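PDB 3LQK: dipicolinate synthase subunit B from Bacillus halodurans, which probably helps, as the flavoprotein-family subunit B, to make dipicolinate, the calcium-chelating compound stored in bacterial spores. Local coordinates for residues M144-M147 with Y153-P156; G123-V128 with E181-G186; P26-L31 with K64-E69; F12-T15 with T20-E23; T39-H44 with E79-K84. All coordinates share one frame; numbering follows the deposited sequence.

All five contacts belong to one Rossmann-like flavoprotein domain built round a mainly parallel sheet. Along the chain contact 4 comes first, between strand 9-13 and the loop before helix 25-33; contact 3 joins that helix to helix 58-66, and its segments alternate with those of contact 5, which joins strand 37-41 to the 79-84 turn. Contacts 2 and 1 lie in the later half, contact 1 within the chain span bracketed by contact 2. Neighbouring strands 126-132 and 152-159 tie contacts 2 and 1 together, their centres about 11 Å apart; strands 9-13 and 37-41 do likewise for contacts 4 and 5, at about 16 Å. Contact 3 lies across the chain's centre from contact 1, about 24 Å between centres.

Contact 1: residues M144-M147 with Y153-P156; sequences MRLM and YFIP
The side chain of Met147, a selenomethionine, leaves its helix with CG roughly anti to the carbonyl carbon, though skewed (chi1 -91°), and then bends twice, at chi2 and chi3, which folds it back over the ring of Phe154. That ring is itself carried toward the helix by a chi1 of -81°. Met147 CG lies over one face, displaced toward the rim, 4.0 Å from the centroid of the Phe154 ring, in a CH-pi contact. The selenium follows at a slant: Met147 SE is 4.2 Å from the same centroid and 38° off the ring normal, and its nearest ring atom is Phe154 CD1 at 3.6 Å. This is a Met-aromatic contact. The backbone joins in as well, for Met147 N comes within 3.6 Å of Phe154 CE1. At the edge of the ring, in its plane, Leu146 CB meets Phe154 CZ at 3.7 Å, while the rest of Leu146 packs on Thr100, Phe103 and Ala104 of helix 97-104. With an alanine in place of Phe154, Met147 CG and SE would probably lose their aromatic partner and a gap would open between helix and strand. Phe154 also rests on Val128 and Ile130 of the adjacent strand, and Met147 touches Leu136 of a second subunit, so the cluster lies close to a subunit interface. Strand 126-132, helix 140-147 and strand 152-159 form a beta-alpha-beta unit, and the contact packs the last turn of its helix against the strand that follows, an arrangement characteristic of the Rossmann-like fold.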
# COMPACT_ATOMS: atom_id res chain seq x y z
N MSE A 144 2.29 -3.62 10.72
CA MSE A 144 1.64 -4.86 10.29
C MSE A 144 2.31 -5.37 9.05
O MSE A 144 2.47 -6.58 8.91
CB MSE A 144 0.16 -4.65 10.02
CG MSE A 144 -0.68 -4.56 11.28
SE MSE A 144 -0.27 -6.03 12.49
CE MSE A 144 -0.92 -5.26 14.13
N ARG A 145 2.81 -4.52 8.19
CA ARG A 145 3.63 -5.02 7.11
C ARG A 145 4.85 -5.83 7.61
O ARG A 145 5.09 -6.92 7.19
CB ARG A 145 4.06 -3.91 6.16
CG ARG A 145 4.86 -4.39 4.97
CD ARG A 145 5.46 -3.30 4.10
NE ARG A 145 4.48 -2.35 3.67
CZ ARG A 145 4.51 -1.04 3.91
NH1 ARG A 145 5.49 -0.48 4.57
NH2 ARG A 145 3.54 -0.28 3.50
N LEU A 146 5.57 -5.28 8.56
CA LEU A 146 6.74 -5.95 9.09
C LEU A 146 6.40 -7.29 9.78
O LEU A 146 7.12 -8.25 9.63
CB LEU A 146 7.46 -5.01 10.08
CG LEU A 146 8.16 -3.78 9.50
CD1 LEU A 146 8.46 -2.77 10.60
CD2 LEU A 146 9.43 -4.09 8.65
N MSE A 147 5.32 -7.30 10.55
CA MSE A 147 4.85 -8.45 11.35
C MSE A 147 4.58 -9.64 10.43
O MSE A 147 4.67 -10.79 10.89
CB MSE A 147 3.47 -8.13 11.99
CG MSE A 147 3.51 -7.52 13.35
SE MSE A 147 3.89 -8.92 14.68
CE MSE A 147 2.23 -9.90 14.53
N TYR A 153 10.49 -10.42 13.35
CA TYR A 153 9.74 -10.81 14.53
C TYR A 153 9.69 -9.68 15.54
O TYR A 153 10.61 -8.84 15.56
CB TYR A 153 10.34 -12.07 15.20
CG TYR A 153 10.54 -13.22 14.22
CD1 TYR A 153 9.54 -14.14 13.97
CD2 TYR A 153 11.73 -13.34 13.51
CE1 TYR A 153 9.74 -15.18 13.01
CE2 TYR A 153 11.91 -14.32 12.56
CZ TYR A 153 10.95 -15.25 12.36
OH TYR A 153 11.23 -16.20 11.43
N PHE A 154 8.61 -9.65 16.32
CA PHE A 154 8.33 -8.57 17.27
C PHE A 154 8.41 -9.01 18.74
O PHE A 154 7.87 -10.07 19.11
CB PHE A 154 6.95 -7.96 16.98
CG PHE A 154 6.93 -6.97 15.85
CD1 PHE A 154 7.11 -7.37 14.54
CD2 PHE A 154 6.76 -5.60 16.10
CE1 PHE A 154 7.11 -6.47 13.51
CE2 PHE A 154 6.80 -4.67 15.05
CZ PHE A 154 6.94 -5.11 13.77
N ILE A 155 9.15 -8.25 19.55
CA ILE A 155 9.13 -8.41 20.98
C ILE A 155 7.67 -8.06 21.35
O ILE A 155 7.10 -7.10 20.85
CB ILE A 155 10.06 -7.44 21.69
CG1 ILE A 155 11.53 -7.61 21.25
CG2 ILE A 155 9.91 -7.56 23.24
CD1 ILE A 155 12.46 -6.48 21.79
N PRO A 156 7.05 -8.88 22.20
CA PRO A 156 5.66 -8.67 22.50
C PRO A 156 5.42 -7.25 22.95
O PRO A 156 6.27 -6.65 23.66
CB PRO A 156 5.42 -9.66 23.67
CG PRO A 156 6.25 -10.78 23.31
CD PRO A 156 7.51 -10.19 22.68

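Contact 2: residues G123-V128 with E181-G186; sequences GKPVVV and EAALRG
Ala183 and Leu184, near the end of helix 176-184, meet Pro125, just before strand 126-132, and Val127 within it, and Ala183 does most of the work. Its methyl group points at the strand and sits between two residues on the same side of it: Ala183 CB is 3.7 Å from Val127 CG2 and 3.9 Å from Pro125 CB. Val127 reaches it with CG2, since chi1 168° places the other methyl, CG1, opposite the backbone N. The small methyl lets the helix backbone come close, and Ala183 O lies 3.8 Å from Pro125 CG. Leu184 starts out away from the strand, yet its CD2 branch returns to the proline ring, 4.2 Å from Pro125 CG, at the margin of the contact. Beyond it the helix closes at Gly186, whose positive phi makes it the C-prime residue of a Schellman motif; Gly186 N bonds to Ala183 O at 3.0 Å. Tyr153 of the neighbouring strand packs on both Pro125 and Ala183, and Cys89 touches Pro125, Val127 and Leu184. The whole is a helix laid by its C-terminal turn on one face of the mostly parallel sheet, as in the alpha/beta sandwich of Rossmann-like flavoproteins.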
# COMPACT_ATOMS: atom_id res chain seq x y z
N GLY A 123 18.77 -14.31 4.99
CA GLY A 123 17.72 -15.15 5.51
C GLY A 123 17.73 -15.27 7.05
O GLY A 123 17.11 -16.15 7.59
N LYS A 124 18.42 -14.38 7.75
CA LYS A 124 18.50 -14.49 9.18
C LYS A 124 17.51 -13.49 9.87
O LYS A 124 17.10 -12.50 9.27
CB LYS A 124 19.93 -14.23 9.64
CG LYS A 124 20.99 -15.22 9.11
CD LYS A 124 20.78 -16.55 9.65
CE LYS A 124 22.02 -17.47 9.40
NZ LYS A 124 21.86 -18.13 8.07
N PRO A 125 17.14 -13.78 11.12
CA PRO A 125 16.06 -13.04 11.77
C PRO A 125 16.38 -11.68 12.27
O PRO A 125 17.49 -11.42 12.82
CB PRO A 125 15.70 -13.92 12.97
CG PRO A 125 16.94 -14.67 13.29
CD PRO A 125 17.49 -15.00 11.88
N VAL A 126 15.42 -10.78 12.14
CA VAL A 126 15.50 -9.47 12.78
C VAL A 126 14.37 -9.40 13.77
O VAL A 126 13.22 -9.72 13.41
CB VAL A 126 15.30 -8.30 11.73
CG1 VAL A 126 15.26 -6.88 12.42
CG2 VAL A 126 16.44 -8.36 10.72
N VAL A 127 14.67 -8.94 14.99
CA VAL A 127 13.72 -8.84 16.09
C VAL A 127 13.63 -7.39 16.46
O VAL A 127 14.64 -6.77 16.73
CB VAL A 127 14.22 -9.63 17.29
CG1 VAL A 127 13.41 -9.32 18.59
CG2 VAL A 127 14.27 -11.14 16.95
N VAL A 128 12.41 -6.84 16.48
CA VAL A 128 12.19 -5.43 16.74
C VAL A 128 11.36 -5.21 18.00
O VAL A 128 10.43 -5.95 18.28
CB VAL A 128 11.52 -4.71 15.49
CG1 VAL A 128 12.40 -4.84 14.23
CG2 VAL A 128 10.21 -5.22 15.20
N GLU A 181 15.06 -16.21 21.08
CA GLU A 181 15.10 -17.67 21.06
C GLU A 181 14.08 -18.27 20.07
O GLU A 181 14.39 -19.25 19.35
CB GLU A 181 14.83 -18.22 22.43
CG GLU A 181 15.09 -19.69 22.57
CD GLU A 181 14.27 -20.36 23.71
OE1 GLU A 181 14.13 -21.62 23.67
OE2 GLU A 181 13.75 -19.65 24.63
N ALA A 182 12.88 -17.70 20.02
CA ALA A 182 11.88 -18.20 19.12
C ALA A 182 12.22 -17.79 17.67
O ALA A 182 12.05 -18.60 16.72
CB ALA A 182 10.47 -17.77 19.51
N ALA A 183 12.72 -16.59 17.49
CA ALA A 183 13.12 -16.14 16.15
C ALA A 183 14.21 -17.03 15.53
O ALA A 183 14.27 -17.22 14.31
CB ALA A 183 13.62 -14.70 16.17
N LEU A 184 15.16 -17.45 16.34
CA LEU A 184 16.25 -18.30 15.85
C LEU A 184 15.68 -19.65 15.35
O LEU A 184 16.26 -20.28 14.51
CB LEU A 184 17.30 -18.55 16.94
CG LEU A 184 18.19 -17.37 17.33
CD1 LEU A 184 19.05 -17.77 18.52
CD2 LEU A 184 19.02 -16.94 16.10
N ARG A 185 14.52 -20.07 15.84
CA ARG A 185 13.82 -21.28 15.30
C ARG A 185 12.82 -20.94 14.20
O ARG A 185 12.01 -21.76 13.81
CB ARG A 185 13.01 -21.92 16.42
CG ARG A 185 13.79 -22.74 17.38
CD ARG A 185 12.80 -23.47 18.35
NE ARG A 185 12.38 -22.59 19.45
CZ ARG A 185 11.18 -22.02 19.64
NH1 ARG A 185 10.17 -22.18 18.76
NH2 ARG A 185 10.98 -21.25 20.72
N GLY A 186 12.78 -19.71 13.75
CA GLY A 186 11.85 -19.37 12.72
C GLY A 186 10.46 -19.06 13.22
O GLY A 186 9.54 -19.11 12.44

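Contact 3: residues P26-L31 with K64-E69; sequences PQMERL and KQITEE
Met28, a selenomethionine, extends from its helix toward Ile66, with CG anti to the backbone N (chi1 -173°), and bends only at its last torsion. Its CG lies 3.9 Å from Ile66 CG2, and Met28 SE lies 4.2 Å from Thr67 CG2, the Met28 and Thr67 side chains crossing at about a right angle. The other flank of Met28 packs on Phe12, Leu14 and Val38, so it packs between helix 25-33, helix 58-66 and the mostly parallel sheet of this Rossmann-like domain, where the two helices sit side by side on the same layer. Glu29 comes next and meets Ile66 with backbone and side chain: Glu29 CA is 3.7 Å from Ile66 CG2. Its chain turns at chi2 (72°), which brings the carboxylate alongside the isoleucine, Glu29 OE1 lying 3.7 Å from Ile66 CG1. A water links the segments there, donating to Glu29 OE1 (2.8 Å) and to Ile66 O (2.9 Å). With an alanine at Ile66, both methyl-bearing branches would be gone and a gap would probably open beside Met28 CG and the Glu29 backbone. Past the helix end, Thr67 OG1 accepts from Glu69 N at 3.2 Å in an ST turn and also bonds to Val38 O.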
# COMPACT_ATOMS: atom_id res chain seq x y z
N PRO A 26 19.90 -3.12 30.00
CA PRO A 26 19.86 -4.31 30.84
C PRO A 26 19.57 -5.59 30.02
O PRO A 26 20.01 -6.71 30.41
CB PRO A 26 18.73 -4.01 31.83
CG PRO A 26 18.67 -2.48 31.88
CD PRO A 26 19.00 -2.07 30.48
N GLN A 27 18.84 -5.44 28.91
CA GLN A 27 18.57 -6.63 28.06
C GLN A 27 19.79 -6.98 27.23
O GLN A 27 20.09 -8.18 27.01
CB GLN A 27 17.36 -6.41 27.17
CG GLN A 27 16.09 -6.13 27.93
CD GLN A 27 15.85 -7.15 29.02
OE1 GLN A 27 16.04 -8.37 28.84
NE2 GLN A 27 15.46 -6.66 30.18
N MSE A 28 20.53 -5.95 26.80
CA MSE A 28 21.81 -6.21 26.13
C MSE A 28 22.76 -7.00 27.07
O MSE A 28 23.45 -7.94 26.67
CB MSE A 28 22.46 -4.89 25.70
CG MSE A 28 23.67 -5.08 24.86
SE MSE A 28 24.68 -3.46 24.46
CE MSE A 28 23.34 -2.55 23.36
N GLU A 29 22.77 -6.58 28.32
CA GLU A 29 23.58 -7.23 29.32
C GLU A 29 23.15 -8.70 29.57
O GLU A 29 24.02 -9.59 29.61
CB GLU A 29 23.58 -6.38 30.62
CG GLU A 29 24.04 -7.20 31.86
CD GLU A 29 25.53 -7.52 31.88
OE1 GLU A 29 26.27 -6.88 31.10
OE2 GLU A 29 25.98 -8.39 32.73
N ARG A 30 21.85 -8.98 29.65
CA ARG A 30 21.39 -10.37 29.74
C ARG A 30 21.83 -11.24 28.57
O ARG A 30 22.13 -12.41 28.76
CB ARG A 30 19.87 -10.49 29.74
CG ARG A 30 19.22 -10.53 31.03
CD ARG A 30 17.71 -10.36 30.87
NE ARG A 30 17.00 -11.65 30.84
CZ ARG A 30 15.73 -11.79 30.49
NH1 ARG A 30 15.01 -10.73 30.08
NH2 ARG A 30 15.18 -12.98 30.58
N LEU A 31 21.79 -10.71 27.36
CA LEU A 31 22.22 -11.53 26.23
C LEU A 31 23.69 -11.92 26.41
O LEU A 31 24.03 -13.04 26.15
CB LEU A 31 22.03 -10.81 24.90
CG LEU A 31 20.64 -10.40 24.46
CD1 LEU A 31 20.71 -9.74 23.03
CD2 LEU A 31 19.77 -11.66 24.52
N LYS A 64 29.89 0.19 26.51
CA LYS A 64 31.29 -0.28 26.55
C LYS A 64 31.61 -1.15 27.77
O LYS A 64 32.49 -1.97 27.70
CB LYS A 64 32.28 0.87 26.42
CG LYS A 64 32.38 1.36 24.93
CD LYS A 64 33.34 2.58 24.84
CE LYS A 64 33.98 2.80 23.41
NZ LYS A 64 35.53 3.01 23.52
N GLN A 65 30.82 -1.00 28.83
CA GLN A 65 30.90 -1.84 30.03
C GLN A 65 30.19 -3.18 29.83
O GLN A 65 30.48 -4.10 30.56
CB GLN A 65 30.22 -1.18 31.25
CG GLN A 65 31.04 -0.12 31.97
CD GLN A 65 30.20 0.76 32.96
OE1 GLN A 65 28.94 0.63 33.14
NE2 GLN A 65 30.90 1.69 33.59
N ILE A 66 29.22 -3.25 28.92
CA ILE A 66 28.49 -4.48 28.64
C ILE A 66 29.22 -5.37 27.64
O ILE A 66 29.29 -6.59 27.82
CB ILE A 66 27.03 -4.15 28.19
CG1 ILE A 66 26.25 -3.55 29.38
CG2 ILE A 66 26.34 -5.40 27.68
CD1 ILE A 66 24.96 -2.77 29.00
N THR A 67 29.75 -4.78 26.57
CA THR A 67 30.36 -5.53 25.48
C THR A 67 31.59 -4.79 24.91
O THR A 67 31.63 -3.57 24.82
CB THR A 67 29.33 -5.82 24.36
OG1 THR A 67 29.99 -6.48 23.30
CG2 THR A 67 28.64 -4.55 23.85
N GLU A 68 32.59 -5.57 24.55
CA GLU A 68 33.83 -5.05 23.96
C GLU A 68 33.76 -5.05 22.42
O GLU A 68 34.68 -4.57 21.76
CB GLU A 68 35.02 -5.91 24.44
N GLU A 69 32.69 -5.57 21.84
CA GLU A 69 32.57 -5.46 20.37
C GLU A 69 32.51 -3.98 19.96
O GLU A 69 31.75 -3.22 20.56
CB GLU A 69 31.34 -6.24 19.88
CG GLU A 69 31.43 -7.74 20.12
CD GLU A 69 32.60 -8.38 19.37
OE1 GLU A 69 32.89 -7.98 18.20
OE2 GLU A 69 33.21 -9.30 19.96
O HOH W 1 28.73 -8.03 30.32

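Contact 4: residues F12-T15 with T20-E23; sequences FGLT and TYHE
A buried CH-pi contact backed by two water bridges joins residues 20-23 to the segment 12-15 that leads out of strand 9-13, in the connection between that strand and helix 25-33. Leu14 CB stands over one face of the Tyr21 ring, 3.9 Å from its centroid and 17° off the normal, set somewhat toward the rim. A chi1 of -49° turns Tyr21 CG anti to its carbonyl carbon and puts the ring there. Thr15 approaches differently: its carbonyl oxygen comes at the ring edge, in plane, with Thr15 O 3.4 Å from Tyr21 CE1. One water donates to Leu14 O at 2.6 Å and bonds to Tyr21 OH at 3.0 Å; the hydroxyl has a weak bond to Gly16 O besides. A second water donates both to Thr15 O and to Thr20 OG1 (2.7 Å); Thr20 OG1 is also bonded to Ser17 O. The side chain of Thr15 bonds to Pro94 O and Thr96 N, and lies about 4 Å from a phosphate ion, probably a crystallisation additive, though possibly marking an anion-binding pocket. Trp59 meets Tyr21 edge-to-face, Pro94 of strand 89-95 packs against Tyr21 and Thr20, and Met28 of helix 25-33 touches Leu14.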
# COMPACT_ATOMS: atom_id res chain seq x y z
N PHE A 12 22.75 -5.57 18.10
CA PHE A 12 21.80 -4.84 18.99
C PHE A 12 21.85 -3.36 18.60
O PHE A 12 22.74 -2.61 19.00
CB PHE A 12 22.17 -5.05 20.45
CG PHE A 12 21.05 -4.87 21.42
CD1 PHE A 12 20.72 -5.88 22.29
CD2 PHE A 12 20.34 -3.66 21.49
CE1 PHE A 12 19.69 -5.72 23.22
CE2 PHE A 12 19.28 -3.49 22.39
CZ PHE A 12 18.97 -4.52 23.26
N GLY A 13 20.92 -2.98 17.77
CA GLY A 13 20.76 -1.60 17.36
C GLY A 13 19.77 -0.80 18.17
O GLY A 13 18.68 -1.26 18.53
N LEU A 14 20.17 0.43 18.44
CA LEU A 14 19.44 1.39 19.25
C LEU A 14 19.03 2.53 18.37
O LEU A 14 19.86 3.12 17.62
CB LEU A 14 20.36 1.87 20.35
CG LEU A 14 21.02 0.72 21.15
CD1 LEU A 14 22.31 1.18 21.88
CD2 LEU A 14 20.03 0.21 22.16
N THR A 15 17.76 2.86 18.42
CA THR A 15 17.33 4.06 17.70
C THR A 15 16.72 5.11 18.64
O THR A 15 16.24 4.78 19.71
CB THR A 15 16.30 3.70 16.57
OG1 THR A 15 15.06 3.28 17.15
CG2 THR A 15 16.84 2.62 15.63
N THR A 20 16.62 7.10 26.31
CA THR A 20 15.59 6.05 26.32
C THR A 20 16.24 4.65 26.34
O THR A 20 15.52 3.63 26.33
CB THR A 20 14.70 6.12 25.05
OG1 THR A 20 15.53 5.98 23.88
CG2 THR A 20 13.86 7.43 24.98
N TYR A 21 17.58 4.60 26.35
CA TYR A 21 18.25 3.29 26.31
C TYR A 21 18.37 2.62 27.68
O TYR A 21 18.84 1.49 27.77
CB TYR A 21 19.62 3.35 25.59
CG TYR A 21 19.64 4.05 24.24
CD1 TYR A 21 18.51 4.10 23.42
CD2 TYR A 21 20.82 4.63 23.78
CE1 TYR A 21 18.56 4.75 22.16
CE2 TYR A 21 20.89 5.25 22.55
CZ TYR A 21 19.76 5.32 21.74
OH TYR A 21 19.85 5.93 20.51
N HIS A 22 17.89 3.25 28.75
CA HIS A 22 17.95 2.60 30.05
C HIS A 22 16.96 1.41 30.13
O HIS A 22 17.08 0.52 30.97
CB HIS A 22 17.71 3.58 31.20
CG HIS A 22 16.31 4.10 31.24
ND1 HIS A 22 15.30 3.46 31.93
CD2 HIS A 22 15.74 5.18 30.64
CE1 HIS A 22 14.17 4.15 31.77
NE2 HIS A 22 14.41 5.19 30.98
N GLU A 23 15.98 1.41 29.25
CA GLU A 23 15.04 0.29 29.18
C GLU A 23 15.59 -0.91 28.39
O GLU A 23 15.14 -2.05 28.62
CB GLU A 23 13.73 0.80 28.59
CG GLU A 23 13.89 1.49 27.19
CD GLU A 23 12.96 2.70 26.98
OE1 GLU A 23 12.49 3.32 27.98
OE2 GLU A 23 12.70 3.01 25.78
O HOH W 2 21.37 5.14 18.00
O HOH W 3 14.13 5.55 21.64

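Contact 5: residues T39-H44 with E79-K84; sequences TPFVTH and EPFGPK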
# COMPACT_ATOMS: atom_id res chain seq x y z
N THR A 39 27.09 -7.26 19.23
CA THR A 39 27.59 -6.09 18.55
C THR A 39 26.59 -4.95 18.57
O THR A 39 25.50 -5.09 17.99
CB THR A 39 27.92 -6.42 17.12
OG1 THR A 39 28.96 -7.40 17.13
CG2 THR A 39 28.41 -5.14 16.33
N PRO A 40 26.94 -3.82 19.20
CA PRO A 40 26.03 -2.67 19.19
C PRO A 40 26.08 -1.89 17.86
O PRO A 40 27.18 -1.70 17.27
CB PRO A 40 26.52 -1.79 20.36
CG PRO A 40 27.64 -2.60 21.01
CD PRO A 40 28.16 -3.51 19.96
N PHE A 41 24.91 -1.49 17.41
CA PHE A 41 24.74 -0.62 16.24
C PHE A 41 24.00 0.66 16.65
O PHE A 41 23.03 0.59 17.41
CB PHE A 41 23.88 -1.30 15.18
CG PHE A 41 24.55 -2.42 14.44
CD1 PHE A 41 24.80 -2.32 13.10
CD2 PHE A 41 24.80 -3.62 15.07
CE1 PHE A 41 25.37 -3.37 12.40
CE2 PHE A 41 25.42 -4.66 14.39
CZ PHE A 41 25.71 -4.53 13.05
N VAL A 42 24.43 1.81 16.18
CA VAL A 42 23.82 3.09 16.54
C VAL A 42 23.62 3.96 15.31
O VAL A 42 24.10 3.62 14.24
CB VAL A 42 24.62 3.86 17.61
CG1 VAL A 42 24.58 3.13 19.00
CG2 VAL A 42 26.03 4.17 17.14
N THR A 43 22.87 5.04 15.43
CA THR A 43 22.31 5.66 14.22
C THR A 43 23.22 6.77 13.75
O THR A 43 23.11 7.21 12.60
CB THR A 43 20.90 6.23 14.42
OG1 THR A 43 20.91 7.10 15.56
CG2 THR A 43 19.84 5.09 14.62
N HIS A 44 24.12 7.21 14.61
CA HIS A 44 25.08 8.22 14.19
C HIS A 44 26.42 7.93 14.77
O HIS A 44 26.52 7.16 15.74
CB HIS A 44 24.64 9.58 14.70
CG HIS A 44 23.38 10.06 14.07
ND1 HIS A 44 23.34 10.57 12.79
CD2 HIS A 44 22.10 10.09 14.54
CE1 HIS A 44 22.08 10.88 12.49
NE2 HIS A 44 21.31 10.60 13.54
N GLU A 79 28.18 -2.56 6.76
CA GLU A 79 28.03 -3.34 5.54
C GLU A 79 28.61 -4.77 5.53
O GLU A 79 28.02 -5.68 4.93
CB GLU A 79 28.56 -2.50 4.36
CG GLU A 79 28.33 -3.13 2.97
CD GLU A 79 29.40 -4.19 2.59
OE1 GLU A 79 30.50 -4.26 3.25
OE2 GLU A 79 29.10 -4.99 1.66
N PRO A 80 29.78 -4.97 6.16
CA PRO A 80 30.37 -6.32 6.23
C PRO A 80 29.56 -7.34 6.97
O PRO A 80 29.81 -8.51 6.81
CB PRO A 80 31.68 -6.11 6.95
CG PRO A 80 32.02 -4.62 6.64
CD PRO A 80 30.68 -3.94 6.69
N PHE A 81 28.61 -6.91 7.80
CA PHE A 81 27.67 -7.87 8.43
C PHE A 81 26.75 -8.63 7.46
O PHE A 81 26.03 -9.52 7.90
CB PHE A 81 26.88 -7.21 9.54
CG PHE A 81 27.74 -6.80 10.65
CD1 PHE A 81 27.97 -7.65 11.72
CD2 PHE A 81 28.44 -5.59 10.60
CE1 PHE A 81 28.85 -7.28 12.76
CE2 PHE A 81 29.29 -5.20 11.63
CZ PHE A 81 29.48 -6.04 12.73
N GLY A 82 26.80 -8.29 6.16
CA GLY A 82 26.22 -9.11 5.10
C GLY A 82 27.16 -10.21 4.67
O GLY A 82 26.96 -11.37 5.03
N PRO A 83 28.19 -9.86 3.88
CA PRO A 83 29.03 -10.91 3.29
C PRO A 83 30.18 -11.47 4.17
O PRO A 83 30.55 -12.62 3.95
CB PRO A 83 29.60 -10.22 2.04
CG PRO A 83 29.54 -8.77 2.31
CD PRO A 83 28.29 -8.59 3.13
N LYS A 84 30.70 -10.70 5.14
CA LYS A 84 31.93 -11.11 5.87
C LYS A 84 31.69 -11.63 7.25
O LYS A 84 32.25 -12.66 7.59
CB LYS A 84 32.92 -9.94 5.99
CG LYS A 84 34.28 -10.24 5.30
CD LYS A 84 35.33 -9.07 5.43
CE LYS A 84 36.33 -9.08 4.18
NZ LYS A 84 37.34 -7.95 4.06
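Phe41 and Phe81 form a T-shaped (edge-to-face) pair that carries this contact. Phe41 reaches from strand 37-41 and Phe81 from the 3-10 turn at 79-81, the two side chains approaching from opposite directions. Phe41 presents its edge: its CZ atom stands 3.7 Å above the plane of the Phe81 ring, over the centre of that ring. The centroids of the Phe41 and Phe81 rings are 5.0 Å apart and their planes make an angle of 64°, so the pair is tilted from a strict right angle. The closest atoms are Phe41 CZ and Phe81 CD2, at 3.8 Å. Near -70° in both (chi1 -72° for Phe41, -65° for Phe81), the first torsion swings each ring across to the other segment.

A methyl-to-ring contact supplements the pair. The methyl of Thr39, two residues before Phe41 on the same side of the strand, comes obliquely to the Phe81 ring, with Thr39 CG2 3.9 Å from Phe81 CZ. The hydroxyl of Thr39 is engaged away from the rings, in a hydrogen bond between Thr39 OG1 and His9 NE2.

Hydrogen bonds shape the turn that bears Phe81 but do not cross the contact. Gly82 N bonds to Glu79 O at 3.1 Å, and Lys84 N to Pro80 O at 2.9 Å.

Strand 37-41 pairs in parallel with strand 9-13, and Phe41 also packs on Val112 of helix 111-121; the segment 79-84 lies between helix 75-78 and strand 89-95, with Gly82 O bonded to Asn122 ND2 just beyond helix 111-121.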